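NreA protein (PDB 4IUH) probably serves as a cytosolic nitrate receptor, a GAF-domain sensor that binds nitrate for the staphylococcal nitrate regulation system. Local coordinates at residues E36-A41 and L133-R138. Numbering follows the deposited sequence.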
ATOM      1  N   GLU A  36      13.218   6.648  -1.320  1.00 35.33           N
ATOM      2  CA  GLU A  36      12.325   7.574  -0.621  1.00 33.74           C
ATOM      3  C   GLU A  36      12.497   7.490   0.896  1.00 33.48           C
ATOM      4  O   GLU A  36      11.878   8.244   1.640  1.00 32.70           O
ATOM      5  CB  GLU A  36      10.866   7.344  -1.019  1.00 30.95           C
ATOM      6  CG  GLU A  36      10.606   7.452  -2.522  1.00 31.45           C
ATOM      7  CD  GLU A  36      10.862   8.845  -3.069  1.00 33.63           C
ATOM      8  OE1 GLU A  36      10.493   9.826  -2.386  1.00 33.58           O
ATOM      9  OE2 GLU A  36      11.436   8.966  -4.180  1.00 35.79           O
ATOM     10  N   LYS A  37      13.353   6.570   1.333  1.00 29.27           N
ATOM     11  CA  LYS A  37      13.664   6.368   2.749  1.00 29.88           C
ATOM     12  C   LYS A  37      12.463   5.905   3.575  1.00 27.06           C
ATOM     13  O   LYS A  37      12.110   6.524   4.581  1.00 26.81           O
ATOM     14  CB  LYS A  37      14.291   7.621   3.374  1.00 32.18           C
ATOM     15  CG  LYS A  37      15.739   7.882   2.972  1.00 35.94           C
ATOM     16  CD  LYS A  37      15.836   8.532   1.601  1.00 36.76           C
ATOM     17  CE  LYS A  37      17.292   8.787   1.200  1.00 40.94           C
ATOM     18  NZ  LYS A  37      17.429   9.111  -0.254  1.00 42.00           N
ATOM     19  N   PHE A  38      11.841   4.812   3.143  1.00 23.14           N
ATOM     20  CA  PHE A  38      10.800   4.165   3.929  1.00 21.03           C
ATOM     21  C   PHE A  38      11.318   2.856   4.543  1.00 22.02           C
ATOM     22  O   PHE A  38      12.210   2.212   3.997  1.00 23.73           O
ATOM     23  CB  PHE A  38       9.571   3.890   3.058  1.00 18.62           C
ATOM     24  CG  PHE A  38       8.668   5.081   2.874  1.00 17.50           C
ATOM     25  CD1 PHE A  38       7.670   5.360   3.800  1.00 16.20           C
ATOM     26  CD2 PHE A  38       8.800   5.910   1.771  1.00 18.14           C
ATOM     27  CE1 PHE A  38       6.832   6.450   3.634  1.00 15.62           C
ATOM     28  CE2 PHE A  38       7.964   6.999   1.598  1.00 17.59           C
ATOM     29  CZ  PHE A  38       6.975   7.265   2.533  1.00 16.34           C
ATOM     30  N   ASP A  39      10.764   2.471   5.681  1.00 21.34           N
ATOM     31  CA  ASP A  39      11.087   1.181   6.284  1.00 22.44           C
ATOM     32  C   ASP A  39      10.416   0.001   5.557  1.00 21.13           C
ATOM     33  O   ASP A  39      10.916  -1.125   5.583  1.00 22.66           O
ATOM     34  CB  ASP A  39      10.690   1.177   7.764  1.00 22.58           C
ATOM     35  CG  ASP A  39      11.538   2.128   8.605  1.00 24.78           C
ATOM     36  OD1 ASP A  39      12.770   2.189   8.384  1.00 27.25           O
ATOM     37  OD2 ASP A  39      10.975   2.817   9.485  1.00 24.37           O
ATOM     38  N   PHE A  40       9.285   0.267   4.910  1.00 18.71           N
ATOM     39  CA  PHE A  40       8.463  -0.792   4.345  1.00 17.55           C
ATOM     40  C   PHE A  40       7.716  -0.320   3.103  1.00 15.94           C
ATOM     41  O   PHE A  40       7.271   0.823   3.031  1.00 14.96           O
ATOM     42  CB  PHE A  40       7.460  -1.295   5.394  1.00 16.58           C
ATOM     43  CG  PHE A  40       6.489  -2.329   4.874  1.00 15.60           C
ATOM     44  CD1 PHE A  40       6.903  -3.622   4.616  1.00 17.07           C
ATOM     45  CD2 PHE A  40       5.156  -2.007   4.660  1.00 13.61           C
ATOM     46  CE1 PHE A  40       6.007  -4.572   4.144  1.00 16.55           C
ATOM     47  CE2 PHE A  40       4.252  -2.956   4.191  1.00 13.08           C
ATOM     48  CZ  PHE A  40       4.677  -4.234   3.933  1.00 14.53           C
ATOM     49  N   ALA A  41       7.577  -1.214   2.132  1.00 16.07           N
ATOM     50  CA  ALA A  41       6.765  -0.948   0.952  1.00 14.90           C
ATOM     51  C   ALA A  41       6.109  -2.238   0.459  1.00 14.79           C
ATOM     52  O   ALA A  41       6.678  -3.326   0.590  1.00 16.27           O
ATOM     53  CB  ALA A  41       7.606  -0.319  -0.151  1.00 16.14           C
ATOM     54  N   LEU A 133      -0.345   0.950  -3.719  1.00 11.03           N
ATOM     55  CA  LEU A 133       1.023   0.958  -3.230  1.00 11.15           C
ATOM     56  C   LEU A 133       0.995   1.436  -1.789  1.00 10.14           C
ATOM     57  O   LEU A 133       0.385   2.464  -1.485  1.00  9.80           O
ATOM     58  CB  LEU A 133       1.903   1.879  -4.079  1.00 12.38           C
ATOM     59  CG  LEU A 133       3.305   2.135  -3.526  1.00 12.91           C
ATOM     60  CD1 LEU A 133       4.151   0.864  -3.566  1.00 13.65           C
ATOM     61  CD2 LEU A 133       4.004   3.290  -4.246  1.00 14.35           C
ATOM     62  N   LEU A 134       1.637   0.681  -0.904  1.00 10.03           N
ATOM     63  CA  LEU A 134       1.732   1.066   0.500  1.00  9.52           C
ATOM     64  C   LEU A 134       3.170   1.429   0.855  1.00 10.44           C
ATOM     65  O   LEU A 134       4.087   0.643   0.640  1.00 11.38           O
ATOM     66  CB  LEU A 134       1.240  -0.075   1.397  1.00  9.18           C
ATOM     67  CG  LEU A 134       1.397   0.087   2.911  1.00  9.13           C
ATOM     68  CD1 LEU A 134       0.709   1.355   3.366  1.00  8.63           C
ATOM     69  CD2 LEU A 134       0.837  -1.126   3.652  1.00  9.23           C
ATOM     70  N   LEU A 135       3.367   2.628   1.383  1.00 10.56           N
ATOM     71  CA  LEU A 135       4.679   3.059   1.849  1.00 11.78           C
ATOM     72  C   LEU A 135       4.566   3.281   3.354  1.00 11.68           C
ATOM     73  O   LEU A 135       3.724   4.057   3.794  1.00 11.13           O
ATOM     74  CB  LEU A 135       5.099   4.345   1.127  1.00 12.68           C
ATOM     75  CG  LEU A 135       5.050   4.260  -0.407  1.00 13.09           C
ATOM     76  CD1 LEU A 135       5.345   5.592  -1.072  1.00 14.33           C
ATOM     77  CD2 LEU A 135       6.018   3.205  -0.916  1.00 14.09           C
ATOM     78  N   GLY A 136       5.380   2.584   4.142  1.00 12.57           N
ATOM     79  CA  GLY A 136       5.228   2.617   5.587  1.00 12.82           C
ATOM     80  C   GLY A 136       6.503   2.847   6.386  1.00 14.75           C
ATOM     81  O   GLY A 136       7.614   2.564   5.913  1.00 16.07           O
ATOM     82  N   GLN A 137       6.332   3.376   7.595  1.00 15.29           N
ATOM     83  CA  GLN A 137       7.438   3.570   8.531  1.00 17.51           C
ATOM     84  C   GLN A 137       7.208   2.749   9.795  1.00 18.19           C
ATOM     85  O   GLN A 137       6.079   2.364  10.101  1.00 16.95           O
ATOM     86  CB  GLN A 137       7.585   5.048   8.924  1.00 18.42           C
ATOM     87  CG  GLN A 137       7.855   6.017   7.781  1.00 18.39           C
ATOM     88  CD  GLN A 137       9.286   5.954   7.273  1.00 20.29           C
ATOM     89  OE1 GLN A 137       9.811   4.877   6.999  1.00 20.60           O
ATOM     90  NE2 GLN A 137       9.921   7.117   7.144  1.00 21.96           N
ATOM     91  N   ARG A 138       8.281   2.485  10.529  1.00 20.57           N
ATOM     92  CA  ARG A 138       8.168   1.837  11.827  1.00 21.94           C
ATOM     93  C   ARG A 138       8.803   2.701  12.911  1.00 24.33           C
ATOM     94  O   ARG A 138       9.479   3.691  12.618  1.00 25.14           O
ATOM     95  CB  ARG A 138       8.829   0.457  11.802  1.00 23.35           C
ATOM     96  CG  ARG A 138       8.247  -0.495  10.768  1.00 21.54           C
ATOM     97  CD  ARG A 138       8.954  -1.844  10.784  1.00 23.54           C
ATOM     98  NE  ARG A 138       9.261  -2.293   9.424  1.00 22.98           N
ATOM     99  CZ  ARG A 138       8.560  -3.211   8.773  1.00 21.87           C
ATOM    100  NH1 ARG A 138       7.533  -3.790   9.370  1.00 21.24           N
ATOM    101  NH2 ARG A 138       8.891  -3.564   7.539  1.00 21.77           N
TER
HETATM  102  O   HOH W   1      12.817   4.680   7.453  1.00 24.11           O
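With CG beside the backbone N (chi1 -60°) and the chain bent about CB-CG (chi2 -76°), the Q137 side chain folds back to F38 and D39, while F38, its CG likewise beside the backbone N (chi1 -81°), turns one ring face to L135. After the Schellman end of helix 25-36, residues 40-41, the start of strand 40-47, pair antiparallel with strand 128-138 in the GAF-domain sheet. A classic beta bulge sets two residues, D39 and F40, against the single G136. F40 and G136 form a hydrogen-bonded pair: the bond from G136 N to F40 O is 2.8 Å and nearly straight, the return bond from F40 N to G136 O weak. At the bulge the Q137 side-chain amide oxygen OE1 accepts D39 N at 2.9 Å, nearly in line with its C=O bond. D39 answers with OD2, whose anti lone pair accepts R138 N at 2.9 Å; R141 gives the same oxygen a salt bridge. A water lies 3.0 Å from Q137 OE1 and close to D39 OD1, the latter bond weak. On the helix-facing side of the sheet, L135 CB makes a CH-pi contact over the face of the F38 ring, 3.6 Å from its centroid, and L135 CD2 meets A41 CB. Toward helix 108-112, L134 CD2 reaches the edge of the F40 ring near its plane. The R138 guanidinium, salt-bridged through NH1 to E113, lies oblique to that ring, its NH2 3.5 Å from F40 CD1.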